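Local coordinates for protein dehydroquinate synthase (Thermus thermophilus, PDB 1UJN) that probably converts 3-deoxy-D-arabino-heptulosonate 7-phosphate into 3-dehydroquinate and phosphate, using NAD and a divalent zinc or cobalt ion, in the shikimate route to chorismate, at residues 119-131 with 203-215. Sequence-based numbering, arbitrary orientation.
Sequences TTLAIVDASVGGK and LARAVAVKVRVTE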
loop_
_atom_site.group_PDB
_atom_site.type_symbol
_atom_site.label_atom_id
_atom_site.label_comp_id
_atom_site.label_asym_id
_atom_site.label_seq_id
_atom_site.Cartn_x
_atom_site.Cartn_y
_atom_site.Cartn_z
ATOM N N THR A 119 24.490 0.837 4.298
ATOM C CA THR A 119 25.270 0.920 3.064
ATOM C C THR A 119 25.238 2.386 2.635
ATOM O O THR A 119 24.349 3.133 3.046
ATOM C CB THR A 119 24.674 0.070 1.909
ATOM O OG1 THR A 119 23.428 0.639 1.483
ATOM C CG2 THR A 119 24.460 -1.376 2.354
ATOM N N THR A 120 26.199 2.809 1.819
ATOM C CA THR A 120 26.204 4.201 1.382
ATOM C C THR A 120 25.029 4.472 0.448
ATOM O O THR A 120 24.402 5.531 0.509
ATOM C CB THR A 120 27.522 4.561 0.665
ATOM O OG1 THR A 120 27.868 3.525 -0.261
ATOM C CG2 THR A 120 28.644 4.725 1.686
ATOM N N LEU A 121 24.722 3.511 -0.412
ATOM C CA LEU A 121 23.610 3.679 -1.338
ATOM C C LEU A 121 22.304 3.868 -0.571
ATOM O O LEU A 121 21.463 4.677 -0.959
ATOM C CB LEU A 121 23.504 2.461 -2.271
ATOM C CG LEU A 121 22.390 2.480 -3.327
ATOM C CD1 LEU A 121 22.512 3.726 -4.195
ATOM C CD2 LEU A 121 22.482 1.221 -4.186
ATOM N N ALA A 122 22.128 3.128 0.524
ATOM C CA ALA A 122 20.905 3.251 1.311
ATOM C C ALA A 122 20.847 4.610 2.006
ATOM O O ALA A 122 19.775 5.198 2.139
ATOM C CB ALA A 122 20.818 2.129 2.338
ATOM N N ILE A 123 22.000 5.108 2.447
ATOM C CA ILE A 123 22.050 6.404 3.109
ATOM C C ILE A 123 21.762 7.537 2.121
ATOM O O ILE A 123 20.910 8.390 2.368
ATOM C CB ILE A 123 23.442 6.654 3.749
ATOM C CG1 ILE A 123 23.695 5.639 4.868
ATOM C CG2 ILE A 123 23.522 8.086 4.294
ATOM C CD1 ILE A 123 25.068 5.768 5.522
ATOM N N VAL A 124 22.467 7.524 0.994
ATOM C CA VAL A 124 22.346 8.563 -0.026
ATOM C C VAL A 124 21.072 8.527 -0.859
ATOM O O VAL A 124 20.542 9.576 -1.224
ATOM C CB VAL A 124 23.567 8.518 -1.005
ATOM C CG1 VAL A 124 23.393 9.534 -2.132
ATOM C CG2 VAL A 124 24.845 8.812 -0.242
ATOM N N ASP A 125 20.566 7.331 -1.136
ATOM C CA ASP A 125 19.394 7.210 -1.986
ATOM C C ASP A 125 18.093 6.738 -1.332
ATOM O O ASP A 125 17.028 7.288 -1.607
ATOM C CB ASP A 125 19.744 6.300 -3.166
ATOM C CG ASP A 125 18.726 6.374 -4.282
ATOM O OD1 ASP A 125 18.347 7.504 -4.665
ATOM O OD2 ASP A 125 18.312 5.306 -4.784
ATOM N N ALA A 126 18.166 5.731 -0.473
ATOM C CA ALA A 126 16.955 5.204 0.151
ATOM C C ALA A 126 16.348 6.009 1.305
ATOM O O ALA A 126 15.204 5.758 1.688
ATOM C CB ALA A 126 17.199 3.761 0.598
ATOM N N SER A 127 17.088 6.977 1.846
ATOM C CA SER A 127 16.603 7.778 2.971
ATOM C C SER A 127 15.530 8.801 2.623
ATOM O O SER A 127 14.841 9.307 3.515
ATOM C CB SER A 127 17.774 8.507 3.634
ATOM O OG SER A 127 18.458 9.314 2.682
ATOM N N VAL A 128 15.398 9.110 1.336
ATOM C CA VAL A 128 14.427 10.089 0.860
ATOM C C VAL A 128 13.621 9.539 -0.313
ATOM O O VAL A 128 14.159 8.823 -1.158
ATOM C CB VAL A 128 15.148 11.380 0.389
ATOM C CG1 VAL A 128 14.139 12.416 -0.079
ATOM C CG2 VAL A 128 16.018 11.924 1.522
ATOM N N GLY A 129 12.332 9.866 -0.358
ATOM C CA GLY A 129 11.498 9.405 -1.462
ATOM C C GLY A 129 10.352 8.477 -1.104
ATOM O O GLY A 129 9.359 8.395 -1.833
ATOM N N GLY A 130 10.497 7.760 0.003
ATOM C CA GLY A 130 9.458 6.849 0.450
ATOM C C GLY A 130 9.211 5.639 -0.438
ATOM O O GLY A 130 8.217 4.942 -0.262
ATOM N N LYS A 131 10.096 5.385 -1.396
ATOM C CA LYS A 131 9.915 4.234 -2.281
ATOM C C LYS A 131 10.205 2.911 -1.585
ATOM O O LYS A 131 11.270 2.734 -1.004
ATOM C CB LYS A 131 10.823 4.335 -3.499
ATOM C CG LYS A 131 10.512 5.487 -4.420
ATOM C CD LYS A 131 11.297 5.334 -5.710
ATOM C CE LYS A 131 10.852 6.352 -6.744
ATOM N NZ LYS A 131 11.551 6.130 -8.044
ATOM N N LEU A 203 28.410 12.704 3.335
ATOM C CA LEU A 203 27.137 11.983 3.239
ATOM C C LEU A 203 25.947 12.868 3.582
ATOM O O LEU A 203 24.900 12.803 2.922
ATOM C CB LEU A 203 27.162 10.736 4.131
ATOM C CG LEU A 203 28.065 9.604 3.614
ATOM C CD1 LEU A 203 28.106 8.465 4.615
ATOM C CD2 LEU A 203 27.556 9.106 2.267
ATOM N N ALA A 204 26.102 13.699 4.606
ATOM C CA ALA A 204 25.031 14.607 5.005
ATOM C C ALA A 204 24.750 15.569 3.862
ATOM O O ALA A 204 23.598 15.906 3.589
ATOM C CB ALA A 204 25.431 15.376 6.254
ATOM N N ARG A 205 25.805 16.011 3.187
ATOM C CA ARG A 205 25.628 16.925 2.071
ATOM C C ARG A 205 24.893 16.217 0.931
ATOM O O ARG A 205 24.019 16.800 0.285
ATOM C CB ARG A 205 26.987 17.446 1.584
ATOM C CG ARG A 205 26.885 18.398 0.404
ATOM C CD ARG A 205 28.248 18.961 0.020
ATOM N NE ARG A 205 28.694 19.989 0.955
ATOM C CZ ARG A 205 28.196 21.222 1.014
ATOM N NH1 ARG A 205 27.229 21.601 0.188
ATOM N NH2 ARG A 205 28.662 22.080 1.909
ATOM N N ALA A 206 25.243 14.958 0.695
ATOM C CA ALA A 206 24.620 14.180 -0.373
ATOM C C ALA A 206 23.119 14.006 -0.131
ATOM O O ALA A 206 22.309 14.173 -1.044
ATOM C CB ALA A 206 25.291 12.817 -0.481
ATOM N N VAL A 207 22.750 13.670 1.097
ATOM C CA VAL A 207 21.340 13.481 1.427
ATOM C C VAL A 207 20.574 14.792 1.310
ATOM O O VAL A 207 19.451 14.826 0.808
ATOM C CB VAL A 207 21.160 12.939 2.862
ATOM C CG1 VAL A 207 19.675 12.748 3.157
ATOM C CG2 VAL A 207 21.902 11.615 3.021
ATOM N N ALA A 208 21.194 15.874 1.765
ATOM C CA ALA A 208 20.561 17.188 1.723
ATOM C C ALA A 208 20.143 17.580 0.307
ATOM O O ALA A 208 19.127 18.248 0.120
ATOM C CB ALA A 208 21.502 18.233 2.310
ATOM N N VAL A 209 20.916 17.163 -0.693
ATOM C CA VAL A 209 20.572 17.494 -2.072
ATOM C C VAL A 209 19.297 16.787 -2.529
ATOM O O VAL A 209 18.446 17.397 -3.180
ATOM C CB VAL A 209 21.718 17.149 -3.050
ATOM C CG1 VAL A 209 21.275 17.413 -4.487
ATOM C CG2 VAL A 209 22.941 17.979 -2.721
ATOM N N LYS A 210 19.155 15.505 -2.194
ATOM C CA LYS A 210 17.956 14.789 -2.601
ATOM C C LYS A 210 16.751 15.336 -1.854
ATOM O O LYS A 210 15.644 15.356 -2.383
ATOM C CB LYS A 210 18.083 13.276 -2.359
ATOM C CG LYS A 210 16.895 12.510 -2.933
ATOM C CD LYS A 210 17.076 10.997 -2.929
ATOM C CE LYS A 210 15.872 10.331 -3.590
ATOM N NZ LYS A 210 15.915 8.834 -3.571
ATOM N N VAL A 211 16.957 15.785 -0.621
ATOM C CA VAL A 211 15.849 16.348 0.140
ATOM C C VAL A 211 15.297 17.585 -0.574
ATOM O O VAL A 211 14.088 17.704 -0.775
ATOM C CB VAL A 211 16.277 16.750 1.571
ATOM C CG1 VAL A 211 15.166 17.556 2.238
ATOM C CG2 VAL A 211 16.571 15.496 2.401
ATOM N N ARG A 212 16.182 18.496 -0.965
ATOM C CA ARG A 212 15.767 19.726 -1.640
ATOM C C ARG A 212 15.030 19.486 -2.951
ATOM O O ARG A 212 13.926 19.997 -3.159
ATOM C CB ARG A 212 16.975 20.622 -1.919
ATOM C CG ARG A 212 17.604 21.234 -0.683
ATOM C CD ARG A 212 18.347 22.516 -1.043
ATOM N NE ARG A 212 19.399 22.288 -2.029
ATOM C CZ ARG A 212 20.542 21.657 -1.774
ATOM N NH1 ARG A 212 20.790 21.188 -0.558
ATOM N NH2 ARG A 212 21.439 21.496 -2.738
ATOM N N VAL A 213 15.652 18.721 -3.841
ATOM C CA VAL A 213 15.056 18.419 -5.136
ATOM C C VAL A 213 13.678 17.776 -4.991
ATOM O O VAL A 213 12.745 18.101 -5.726
ATOM C CB VAL A 213 15.955 17.467 -5.937
ATOM C CG1 VAL A 213 15.307 17.144 -7.268
ATOM C CG2 VAL A 213 17.322 18.098 -6.140
ATOM N N THR A 214 13.563 16.864 -4.032
ATOM C CA THR A 214 12.318 16.157 -3.786
ATOM C C THR A 214 11.180 17.047 -3.298
ATOM O O THR A 214 10.035 16.883 -3.721
ATOM C CB THR A 214 12.537 15.027 -2.768
ATOM O OG1 THR A 214 13.430 14.056 -3.331
ATOM C CG2 THR A 214 11.218 14.357 -2.413
ATOM N N GLU A 215 11.488 17.984 -2.408
ATOM C CA GLU A 215 10.460 18.870 -1.872
ATOM C C GLU A 215 10.020 19.967 -2.836
ATOM O O GLU A 215 8.864 20.390 -2.809
ATOM C CB GLU A 215 10.931 19.480 -0.547
ATOM C CG GLU A 215 10.858 18.482 0.591
ATOM C CD GLU A 215 11.482 18.971 1.886
ATOM O OE1 GLU A 215 11.494 18.178 2.849
ATOM O OE2 GLU A 215 11.955 20.128 1.947
#
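K210 meets D125 and V128 through a fully stretched side chain: CG stands anti to the backbone N (chi1 -173°) and every later torsion is extended, which carries NZ to the carbonyls of D125 and V128. The contact joins the two domains of the dehydroquinate synthase fold, short helix 120-126 on the N-terminal side running at 33° to helix 203-215 of the C-terminal side, with 8.6 Å between axes. Three bonds grip NZ. K210 NZ lies 2.7 Å from D125 O, in the carbonyl plane and on a lone pair; V128 O is met from above its plane, NZ to O 3.0 Å; and D125 OD1 completes a salt bridge, approached from above the carboxylate plane. An alanine in place of K210 would probably leave D125 without its counter-charge and the carbonyls of D125 and V128 without the amine they share. V128 slides antiparallel past the lysine stem, its CB against K210 CD, while its CG2 reaches V211 CG2 at 3.7 Å. Toward the N-terminal end of both segments, V124 CG2 touches L203 CD2 at 3.7 Å, the side chains crossing at about a right angle, and packs against the A206 methyl; I123 crosses V207 in the same way. V124 also lies beside E173, a predicted zinc ligand, and the side chain of H247, another, is about 5 Å from that of D125, so this interface backs the probable metal site. I123 O has S127 OG as donor at 2.6 Å, tilted 23° from the carbonyl plane, and V207 CG2 lies 3.4 Å from the same oxygen.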